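Local atomic coordinates of lipoprotein (PDB entry 3LHN), a protein that is a putative lipoprotein of the NlpE family, of unproven function, with a calycin-clan N-terminal domain that may bind lipid. Residues 58-63 with 68-73. Residues are numbered along the deposited sequence; the frame is centred on the assembly and turned at random. Where two conformers were deposited one is given.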
ATOM      1  N   GLU A  58       5.436  -8.155  17.062  1.00  7.03           N
ATOM      2  CA  GLU A  58       4.000  -7.826  17.099  1.00  8.79           C
ATOM      3  C   GLU A  58       3.839  -6.334  16.934  1.00  8.50           C
ATOM      4  O   GLU A  58       4.540  -5.580  17.608  1.00  9.07           O
ATOM      5  CB  GLU A  58       3.358  -8.309  18.401  1.00 12.48           C
ATOM      6  CG  GLU A  58       3.312  -9.802  18.619  1.00 17.89           C
ATOM      7  CD  GLU A  58       2.277 -10.224  19.670  1.00 23.26           C
ATOM      8  OE1 GLU A  58       1.778  -9.351  20.439  1.00 26.50           O
ATOM      9  OE2 GLU A  58       1.919 -11.443  19.678  1.00 27.63           O
ATOM     10  N   LEU A  59       2.950  -5.905  16.043  1.00  9.15           N
ATOM     11  CA  LEU A  59       2.759  -4.501  15.747  1.00  9.31           C
ATOM     12  C   LEU A  59       1.296  -4.185  16.000  1.00 10.27           C
ATOM     13  O   LEU A  59       0.398  -4.967  15.583  1.00  9.93           O
ATOM     14  CB  LEU A  59       3.106  -4.222  14.294  1.00 11.58           C
ATOM     15  CG  LEU A  59       2.830  -2.849  13.709  1.00 12.74           C
ATOM     16  CD1 LEU A  59       3.710  -1.764  14.347  1.00 13.73           C
ATOM     17  CD2 LEU A  59       2.998  -2.843  12.144  1.00 15.74           C
ATOM     18  N   LYS A  60       1.021  -3.136  16.771  0.70  9.48           N
ATOM     19  CA  LYS A  60      -0.316  -2.579  16.857  0.70  9.71           C
ATOM     20  C   LYS A  60      -0.262  -1.175  16.272  0.70  9.42           C
ATOM     21  O   LYS A  60       0.621  -0.360  16.596  0.70  9.40           O
ATOM     22  CB  LYS A  60      -0.823  -2.564  18.287  0.70  9.98           C
ATOM     23  CG  LYS A  60      -2.196  -1.903  18.406  0.70 12.11           C
ATOM     24  CD  LYS A  60      -2.592  -1.856  19.879  0.70 14.58           C
ATOM     25  CE  LYS A  60      -4.040  -1.580  20.090  0.70 15.94           C
ATOM     26  NZ  LYS A  60      -4.224  -1.534  21.590  0.70 18.97           N
ATOM     27  N   SER A  61      -1.241  -0.871  15.456  1.00  9.78           N
ATOM     28  CA  SER A  61      -1.334   0.443  14.778  1.00  9.34           C
ATOM     29  C   SER A  61      -2.754   0.945  14.914  1.00 10.57           C
ATOM     30  O   SER A  61      -3.648   0.311  14.375  1.00 12.21           O
ATOM     31  CB  SER A  61      -1.033   0.330  13.281  1.00 11.33           C
ATOM     32  OG  SER A  61       0.265  -0.226  13.026  1.00 13.73           O
ATOM     33  N   ILE A  62      -2.981   2.023  15.661  1.00  9.35           N
ATOM     34  CA  ILE A  62      -4.292   2.656  15.717  1.00 10.04           C
ATOM     35  C   ILE A  62      -4.279   3.837  14.782  1.00  9.47           C
ATOM     36  O   ILE A  62      -3.515   4.817  14.954  1.00  9.21           O
ATOM     37  CB  ILE A  62      -4.641   3.135  17.118  1.00 11.75           C
ATOM     38  CG1 ILE A  62      -4.471   1.952  18.102  1.00 14.10           C
ATOM     39  CG2 ILE A  62      -6.021   3.766  17.169  1.00 12.37           C
ATOM     40  CD1 ILE A  62      -4.840   2.324  19.526  1.00 17.95           C
ATOM     41  N   TYR A  63      -5.089   3.728  13.726  1.00  9.15           N
ATOM     42  CA  TYR A  63      -5.249   4.799  12.768  1.00  9.05           C
ATOM     43  C   TYR A  63      -6.239   5.791  13.356  1.00  9.58           C
ATOM     44  O   TYR A  63      -7.443   5.540  13.447  1.00 11.32           O
ATOM     45  CB  TYR A  63      -5.675   4.233  11.420  1.00  9.29           C
ATOM     46  CG  TYR A  63      -4.566   3.499  10.735  1.00 10.66           C
ATOM     47  CD1 TYR A  63      -4.215   2.189  11.050  1.00 11.95           C
ATOM     48  CD2 TYR A  63      -3.813   4.124   9.766  1.00 12.17           C
ATOM     49  CE1 TYR A  63      -3.132   1.549  10.412  1.00 13.15           C
ATOM     50  CE2 TYR A  63      -2.767   3.493   9.138  1.00 13.41           C
ATOM     51  CZ  TYR A  63      -2.424   2.215   9.455  1.00 14.40           C
ATOM     52  OH  TYR A  63      -1.357   1.629   8.798  1.00 17.19           O
ATOM     53  N   GLU A  68     -11.759   5.773  13.210  1.00 15.86           N
ATOM     54  CA  GLU A  68     -10.621   5.023  13.785  1.00 16.68           C
ATOM     55  C   GLU A  68     -10.659   3.554  13.433  1.00 13.55           C
ATOM     56  O   GLU A  68     -11.739   2.958  13.341  1.00 13.22           O
ATOM     57  CB  GLU A  68     -10.604   5.225  15.297  1.00 19.67           C
ATOM     58  CG  GLU A  68      -9.524   4.501  15.981  1.00 23.15           C
ATOM     59  CD  GLU A  68      -9.476   4.769  17.448  1.00 26.02           C
ATOM     60  OE1 GLU A  68      -9.227   5.946  17.828  1.00 29.71           O
ATOM     61  OE2 GLU A  68      -9.618   3.781  18.203  1.00 29.28           O
ATOM     62  N   SER A  69      -9.494   2.960  13.214  1.00 10.87           N
ATOM     63  CA  SER A  69      -9.376   1.538  13.037  1.00 10.96           C
ATOM     64  C   SER A  69      -8.139   1.066  13.734  1.00  9.66           C
ATOM     65  O   SER A  69      -7.252   1.871  14.022  1.00 10.40           O
ATOM     66  CB  SER A  69      -9.261   1.188  11.578  1.00 11.33           C
ATOM     67  OG  SER A  69      -8.261   1.908  10.939  1.00 14.80           O
ATOM     68  N   ILE A  70      -8.080  -0.231  13.983  1.00  8.80           N
ATOM     69  CA  ILE A  70      -6.967  -0.828  14.681  1.00  9.16           C
ATOM     70  C   ILE A  70      -6.431  -2.015  13.926  1.00 10.12           C
ATOM     71  O   ILE A  70      -7.174  -2.948  13.580  1.00  9.24           O
ATOM     72  CB  ILE A  70      -7.374  -1.270  16.075  1.00 11.43           C
ATOM     73  CG1 ILE A  70      -7.914  -0.047  16.874  1.00 15.08           C
ATOM     74  CG2 ILE A  70      -6.190  -1.991  16.771  1.00 11.51           C
ATOM     75  CD1 ILE A  70      -8.268  -0.339  18.364  1.00 18.70           C
ATOM     76  N   PHE A  71      -5.128  -1.999  13.645  1.00 10.68           N
ATOM     77  CA  PHE A  71      -4.444  -3.105  12.985  1.00 13.74           C
ATOM     78  C   PHE A  71      -3.538  -3.786  13.954  1.00 14.83           C
ATOM     79  O   PHE A  71      -2.851  -3.112  14.764  1.00 14.78           O
ATOM     80  CB  PHE A  71      -3.507  -2.604  11.900  1.00 16.54           C
ATOM     81  CG  PHE A  71      -4.124  -2.278  10.639  1.00 20.60           C
ATOM     82  CD1 PHE A  71      -5.096  -1.296  10.551  1.00 21.04           C
ATOM     83  CD2 PHE A  71      -3.694  -2.912   9.468  1.00 22.64           C
ATOM     84  CE1 PHE A  71      -5.679  -0.969   9.346  1.00 22.87           C
ATOM     85  CE2 PHE A  71      -4.275  -2.572   8.239  1.00 23.87           C
ATOM     86  CZ  PHE A  71      -5.261  -1.599   8.183  1.00 22.92           C
ATOM     87  N   LYS A  72      -3.474  -5.095  13.909  1.00 14.79           N
ATOM     88  CA  LYS A  72      -2.539  -5.849  14.716  1.00 16.21           C
ATOM     89  C   LYS A  72      -1.873  -6.855  13.811  1.00 16.85           C
ATOM     90  O   LYS A  72      -2.595  -7.632  13.204  1.00 16.85           O
ATOM     91  CB  LYS A  72      -3.230  -6.559  15.831  1.00 18.01           C
ATOM     92  CG  LYS A  72      -3.887  -5.678  16.800  1.00 21.11           C
ATOM     93  CD  LYS A  72      -4.443  -6.460  17.897  1.00 24.11           C
ATOM     94  CE  LYS A  72      -5.474  -5.678  18.699  1.00 26.71           C
ATOM     95  NZ  LYS A  72      -5.863  -6.402  19.954  1.00 28.53           N
ATOM     96  N   VAL A  73      -0.524  -6.864  13.746  1.00 13.63           N
ATOM     97  CA  VAL A  73       0.247  -7.681  12.815  1.00 12.45           C
ATOM     98  C   VAL A  73       1.240  -8.494  13.627  1.00 11.64           C
ATOM     99  O   VAL A  73       1.891  -7.939  14.527  1.00 12.33           O
ATOM    100  CB  VAL A  73       1.021  -6.844  11.808  1.00 13.02           C
ATOM    101  CG1 VAL A  73       1.748  -7.718  10.764  1.00 13.75           C
ATOM    102  CG2 VAL A  73       0.061  -5.822  11.127  1.00 14.55           C
TER
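Tyr63 and Phe71 meet at one side of their rings, CE1 of the tyrosine lying 3.5 Å from CD1 of the phenylalanine. The two planes are inclined at 54°. Both CG atoms stand anti to their carbonyl carbons (chi1 -72° for Tyr63), which swings each ring beside its own backbone N and lets them converge although the residues are diagonal neighbours rather than a directly facing pair. Ser61 lies on the same face, its CB 4.1 Å from Phe71 CB, and further along it Leu59 CB packs against Val73 CB. With an alanine at Tyr63 the ring would be gone, which would probably open a gap beside Phe71 and leave Ile45 and the Cys39–Cys42 disulfide without their aromatic neighbour. On the reverse face Ile62 and Ile70 lie side by side through their CG1 atoms.

Strands 56-64 and 69-79 form a beta hairpin in the closed antiparallel barrel of this calycin-clan domain, a clear case of side chains alternating between the two faces of a sheet. Segment 58-63 is bonded on its other edge to strand 44-51; residues 70-73 pair instead with an antiparallel strand of the second subunit, continuing the sheet across the interface, where Phe71 packs on Val73 of that subunit.

Between the hairpin strands, Leu59 with Val73 and Ser61 with Phe71 form reciprocal hydrogen-bonded pairs; Phe71 N to Ser61 O is almost straight at 179°. Nearer the turn the grip slackens: Tyr63 N holds Ser69 O at 2.9 Å, but the return bond from Ser69 N to Tyr63 O is weak at 3.3 Å. On the isoleucine face the carboxylate of Glu68 lies across the Ile62 CG2 methyl, with CD 3.6 Å from it and both oxygens at similar range.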